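PDB 4WU3: Myo-inositol phosphohydrolase from Mitsuokella multacida, which probably removes phosphate groups from inositol hexakisphosphate (phytate) and its lower phosphorylated relatives, as a phosphatase related to the protein tyrosine phosphatases. Local coordinates for residues A[215-227]-A[320-334]. The protein carries 2 engineered substitutions. Numbering follows the deposited sequence. Where two conformers were deposited one is given.
Sequences FRPDDPDVDKFLE and PYSVWAKKNKVNSWE
Tyr321 pushes its side chain in among Asp219, Val222, Asp223 and Leu226 on the first turns of helix 219-230, a knob in the hole they form. Val222 CG1 lies 3.8 Å from Tyr321 CG, and Leu226 CD1 reaches Tyr321 CB. With Tyr321 CG anti to the backbone N (chi1 173°), the ring runs on past these aliphatic groups until its edge meets Asp219 OD1, 3.4 Å from Tyr321 CE2; carboxylate and ring planes stand 83° apart. A long aromatic suits this place because its carbon skeleton is apolar while its hydroxyl reaches a water shared with Arg216, Asp219 OD1 and Val330 O.

Asp219 uses both carboxylate oxygens. Asp219 OD2 accepts from Ser332 N (2.8 Å), which comes from above the carboxylate plane. In return, Asp219 N donates to Ser332 OG at 3.0 Å, nearly straight at 169°. Serine fits here, small enough to lie close and able to accept at the helix start. Arg216 holds the other oxygen: NH2 forms a salt bridge to Asp219 OD1, and NE and NH2 together grip Pro217 O side-on, with Ser332 CB over one guanidinium face. Cutting Arg216 back to an alanine removes the guanidinium and is likely to leave the buried Asp219 carboxylate without its positive partner, and Pro217 O without two donors. Farther along, Asp223 OD1 takes the N-H of Ser322 on its syn side, in the first turn of helix 321-327.

The contact thus fastens the short helix 321-327 and its following loop, which come after the long helix 291-313, onto helix 219-230; Phe303 of that long helix touches both Arg216 and Val222. Two acidic side chains, Asp219 and Asp223, each take a backbone N-H from the other segment, so directional polar bonds join the two beside a small apolar patch.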
# COMPACT_ATOMS: atom_id res chain seq x y z
N PHE A 215 -0.50 -7.57 5.66
CA PHE A 215 -1.59 -7.22 4.76
C PHE A 215 -2.85 -7.99 5.09
O PHE A 215 -2.80 -9.01 5.78
CB PHE A 215 -1.23 -7.56 3.32
CG PHE A 215 -0.07 -6.77 2.77
CD1 PHE A 215 -0.11 -5.38 2.74
CD2 PHE A 215 1.03 -7.42 2.25
CE1 PHE A 215 0.94 -4.67 2.22
CE2 PHE A 215 2.08 -6.71 1.72
CZ PHE A 215 2.04 -5.33 1.71
N ARG A 216 -3.97 -7.49 4.59
CA ARG A 216 -5.25 -8.18 4.68
C ARG A 216 -5.21 -9.42 3.82
O ARG A 216 -4.43 -9.49 2.88
CB ARG A 216 -6.37 -7.27 4.17
CG ARG A 216 -6.05 -6.62 2.82
CD ARG A 216 -7.31 -6.21 2.08
NE ARG A 216 -8.09 -7.39 1.72
CZ ARG A 216 -9.21 -7.36 1.01
NH1 ARG A 216 -9.70 -6.21 0.57
NH2 ARG A 216 -9.83 -8.50 0.72
N PRO A 217 -6.08 -10.39 4.10
CA PRO A 217 -6.29 -11.48 3.15
C PRO A 217 -6.89 -10.96 1.83
O PRO A 217 -7.73 -10.06 1.86
CB PRO A 217 -7.31 -12.36 3.87
CG PRO A 217 -8.09 -11.41 4.70
CD PRO A 217 -7.10 -10.38 5.17
N ASP A 218 -6.46 -11.51 0.70
CA ASP A 218 -7.10 -11.21 -0.58
C ASP A 218 -8.44 -11.94 -0.64
O ASP A 218 -8.65 -12.93 0.05
CB ASP A 218 -6.22 -11.65 -1.75
CG ASP A 218 -5.00 -10.76 -1.92
OD1 ASP A 218 -5.07 -9.57 -1.54
OD2 ASP A 218 -3.97 -11.26 -2.42
N ASP A 219 -9.33 -11.44 -1.48
CA ASP A 219 -10.69 -11.97 -1.61
C ASP A 219 -10.79 -13.51 -1.75
O ASP A 219 -11.61 -14.13 -1.09
CB ASP A 219 -11.41 -11.29 -2.78
CG ASP A 219 -11.70 -9.81 -2.54
OD1 ASP A 219 -11.39 -9.30 -1.44
OD2 ASP A 219 -12.25 -9.15 -3.44
N PRO A 220 -9.97 -14.12 -2.62
CA PRO A 220 -10.10 -15.57 -2.78
C PRO A 220 -9.80 -16.36 -1.50
O PRO A 220 -10.38 -17.43 -1.30
CB PRO A 220 -9.07 -15.91 -3.87
CG PRO A 220 -8.86 -14.64 -4.61
CD PRO A 220 -9.06 -13.53 -3.62
N ASP A 221 -8.92 -15.82 -0.66
CA ASP A 221 -8.60 -16.41 0.65
C ASP A 221 -9.72 -16.20 1.68
O ASP A 221 -9.95 -17.04 2.55
CB ASP A 221 -7.30 -15.83 1.19
CG ASP A 221 -6.08 -16.51 0.61
OD1 ASP A 221 -6.14 -17.73 0.36
OD2 ASP A 221 -5.05 -15.84 0.40
N VAL A 222 -10.40 -15.07 1.59
CA VAL A 222 -11.63 -14.88 2.33
C VAL A 222 -12.63 -15.95 1.87
O VAL A 222 -13.22 -16.63 2.70
CB VAL A 222 -12.21 -13.47 2.14
CG1 VAL A 222 -13.52 -13.32 2.91
CG2 VAL A 222 -11.21 -12.42 2.59
N ASP A 223 -12.79 -16.14 0.56
CA ASP A 223 -13.75 -17.14 0.07
C ASP A 223 -13.42 -18.54 0.60
O ASP A 223 -14.31 -19.32 0.97
CB ASP A 223 -13.73 -17.22 -1.47
CG ASP A 223 -14.57 -16.13 -2.14
OD1 ASP A 223 -15.19 -15.28 -1.46
OD2 ASP A 223 -14.60 -16.12 -3.39
N LYS A 224 -12.12 -18.85 0.60
CA LYS A 224 -11.65 -20.14 1.05
C LYS A 224 -11.96 -20.34 2.53
O LYS A 224 -12.43 -21.40 2.93
CB LYS A 224 -10.15 -20.28 0.78
CG LYS A 224 -9.61 -21.63 1.21
CD LYS A 224 -8.11 -21.75 0.99
CE LYS A 224 -7.68 -23.19 1.23
NZ LYS A 224 -6.29 -23.26 1.76
N PHE A 225 -11.70 -19.31 3.34
CA PHE A 225 -12.03 -19.37 4.76
C PHE A 225 -13.53 -19.60 5.00
O PHE A 225 -13.90 -20.43 5.84
CB PHE A 225 -11.61 -18.10 5.49
CG PHE A 225 -12.10 -18.04 6.90
CD1 PHE A 225 -11.48 -18.80 7.88
CD2 PHE A 225 -13.19 -17.27 7.24
CE1 PHE A 225 -11.94 -18.77 9.18
CE2 PHE A 225 -13.65 -17.23 8.54
CZ PHE A 225 -13.03 -17.98 9.51
N LEU A 226 -14.37 -18.86 4.29
CA LEU A 226 -15.83 -18.95 4.44
C LEU A 226 -16.39 -20.33 4.09
O LEU A 226 -17.27 -20.86 4.77
CB LEU A 226 -16.52 -17.89 3.60
CG LEU A 226 -16.33 -16.49 4.17
CD1 LEU A 226 -16.83 -15.41 3.22
CD2 LEU A 226 -17.02 -16.40 5.52
N GLU A 227 -15.86 -20.92 3.03
CA GLU A 227 -16.27 -22.27 2.67
C GLU A 227 -15.81 -23.29 3.74
O GLU A 227 -16.54 -24.24 4.04
CB GLU A 227 -15.77 -22.64 1.27
CG GLU A 227 -16.43 -21.81 0.17
CD GLU A 227 -17.96 -21.94 0.10
OE1 GLU A 227 -18.48 -23.08 0.02
OE2 GLU A 227 -18.64 -20.87 0.10
N PRO A 320 -20.86 -15.61 -2.58
CA PRO A 320 -19.48 -15.58 -2.10
C PRO A 320 -19.02 -14.14 -1.85
O PRO A 320 -19.52 -13.21 -2.51
CB PRO A 320 -18.69 -16.20 -3.26
CG PRO A 320 -19.68 -16.99 -4.04
CD PRO A 320 -20.99 -16.26 -3.89
N TYR A 321 -18.09 -13.96 -0.92
CA TYR A 321 -17.61 -12.63 -0.57
C TYR A 321 -17.00 -11.93 -1.78
O TYR A 321 -17.26 -10.76 -2.03
CB TYR A 321 -16.58 -12.68 0.58
CG TYR A 321 -15.97 -11.32 0.80
CD1 TYR A 321 -16.58 -10.39 1.61
CD2 TYR A 321 -14.82 -10.94 0.14
CE1 TYR A 321 -16.04 -9.13 1.79
CE2 TYR A 321 -14.28 -9.68 0.30
CZ TYR A 321 -14.89 -8.78 1.13
OH TYR A 321 -14.36 -7.52 1.30
N SER A 322 -16.18 -12.67 -2.53
CA SER A 322 -15.53 -12.12 -3.72
C SER A 322 -16.55 -11.59 -4.73
O SER A 322 -16.32 -10.56 -5.37
CB SER A 322 -14.65 -13.18 -4.38
OG SER A 322 -15.41 -14.34 -4.68
N VAL A 323 -17.68 -12.29 -4.85
CA VAL A 323 -18.73 -11.90 -5.79
C VAL A 323 -19.44 -10.65 -5.29
O VAL A 323 -19.61 -9.69 -6.03
CB VAL A 323 -19.74 -13.05 -6.03
CG1 VAL A 323 -20.86 -12.60 -6.96
CG2 VAL A 323 -19.04 -14.26 -6.65
N TRP A 324 -19.84 -10.66 -4.03
CA TRP A 324 -20.43 -9.49 -3.42
C TRP A 324 -19.48 -8.29 -3.53
O TRP A 324 -19.89 -7.18 -3.89
CB TRP A 324 -20.76 -9.77 -1.96
CG TRP A 324 -21.22 -8.58 -1.21
CD1 TRP A 324 -22.51 -8.16 -1.04
CD2 TRP A 324 -20.40 -7.65 -0.50
NE1 TRP A 324 -22.54 -7.02 -0.27
CE2 TRP A 324 -21.25 -6.68 0.07
CE3 TRP A 324 -19.02 -7.53 -0.30
CZ2 TRP A 324 -20.78 -5.62 0.82
CZ3 TRP A 324 -18.55 -6.47 0.44
CH2 TRP A 324 -19.42 -5.53 0.99
N ALA A 325 -18.21 -8.50 -3.21
CA ALA A 325 -17.24 -7.40 -3.16
C ALA A 325 -17.04 -6.78 -4.54
O ALA A 325 -16.91 -5.56 -4.66
CB ALA A 325 -15.91 -7.87 -2.60
N LYS A 326 -17.00 -7.62 -5.56
CA LYS A 326 -16.88 -7.17 -6.95
C LYS A 326 -18.08 -6.30 -7.35
O LYS A 326 -17.91 -5.20 -7.85
CB LYS A 326 -16.77 -8.37 -7.88
CG LYS A 326 -16.48 -8.02 -9.33
CD LYS A 326 -15.14 -7.31 -9.46
CE LYS A 326 -14.80 -7.00 -10.91
NZ LYS A 326 -15.60 -5.86 -11.44
N LYS A 327 -19.28 -6.81 -7.11
CA LYS A 327 -20.48 -6.05 -7.40
C LYS A 327 -20.49 -4.68 -6.71
O LYS A 327 -21.04 -3.73 -7.26
CB LYS A 327 -21.73 -6.83 -6.99
CG LYS A 327 -23.03 -6.16 -7.41
CD LYS A 327 -24.21 -6.73 -6.65
CE LYS A 327 -25.47 -5.88 -6.82
NZ LYS A 327 -25.95 -5.89 -8.23
N ASN A 328 -19.89 -4.59 -5.53
CA ASN A 328 -19.91 -3.35 -4.75
C ASN A 328 -18.64 -2.54 -4.88
O ASN A 328 -18.46 -1.53 -4.20
CB ASN A 328 -20.19 -3.65 -3.28
CG ASN A 328 -21.61 -4.10 -3.05
OD1 ASN A 328 -22.52 -3.29 -3.02
ND2 ASN A 328 -21.80 -5.39 -2.90
N LYS A 329 -17.76 -2.98 -5.77
CA LYS A 329 -16.56 -2.23 -6.13
C LYS A 329 -15.59 -2.07 -4.97
O LYS A 329 -14.81 -1.12 -4.94
CB LYS A 329 -16.94 -0.87 -6.71
CG LYS A 329 -17.73 -0.95 -8.02
CD LYS A 329 -18.68 0.22 -8.15
CE LYS A 329 -19.86 -0.13 -9.06
NZ LYS A 329 -19.91 0.75 -10.26
N VAL A 330 -15.63 -3.00 -4.03
CA VAL A 330 -14.71 -2.98 -2.89
C VAL A 330 -13.85 -4.26 -2.88
O VAL A 330 -13.25 -4.62 -1.87
CB VAL A 330 -15.46 -2.80 -1.56
CG1 VAL A 330 -16.16 -1.46 -1.51
CG2 VAL A 330 -16.49 -3.90 -1.36
N ASN A 331 -13.78 -4.92 -4.04
CA ASN A 331 -12.96 -6.11 -4.21
C ASN A 331 -11.46 -5.83 -4.15
O ASN A 331 -11.01 -4.74 -4.49
CB ASN A 331 -13.28 -6.76 -5.55
CG ASN A 331 -13.06 -5.82 -6.71
OD1 ASN A 331 -13.85 -4.90 -6.94
ND2 ASN A 331 -11.97 -6.02 -7.43
N SER A 332 -10.68 -6.82 -3.72
CA SER A 332 -9.25 -6.77 -3.91
C SER A 332 -8.95 -7.08 -5.38
O SER A 332 -9.74 -7.69 -6.08
CB SER A 332 -8.51 -7.76 -3.01
OG SER A 332 -8.91 -9.09 -3.29
N TRP A 333 -7.80 -6.63 -5.85
CA TRP A 333 -7.43 -6.84 -7.23
C TRP A 333 -6.92 -8.26 -7.44
O TRP A 333 -6.17 -8.81 -6.62
CB TRP A 333 -6.38 -5.82 -7.66
CG TRP A 333 -5.93 -5.96 -9.09
CD1 TRP A 333 -6.47 -5.33 -10.18
CD2 TRP A 333 -4.86 -6.78 -9.59
NE1 TRP A 333 -5.80 -5.70 -11.32
CE2 TRP A 333 -4.81 -6.59 -10.99
CE3 TRP A 333 -3.95 -7.66 -8.99
CZ2 TRP A 333 -3.88 -7.24 -11.80
CZ3 TRP A 333 -3.02 -8.31 -9.80
CH2 TRP A 333 -3.00 -8.09 -11.19
N GLU A 334 -7.32 -8.84 -8.56
CA GLU A 334 -6.88 -10.16 -8.98
C GLU A 334 -6.52 -10.11 -10.48
O GLU A 334 -7.16 -9.38 -11.24
CB GLU A 334 -7.99 -11.18 -8.74
CG GLU A 334 -8.16 -11.59 -7.28
CD GLU A 334 -7.15 -12.64 -6.85
OE1 GLU A 334 -7.03 -13.68 -7.54
OE2 GLU A 334 -6.48 -12.44 -5.81
O HOH W 1 -12.57 -6.85 -0.58
O HOH W 2 -13.39 -10.25 -5.65
O HOH W 3 -17.20 -16.40 0.26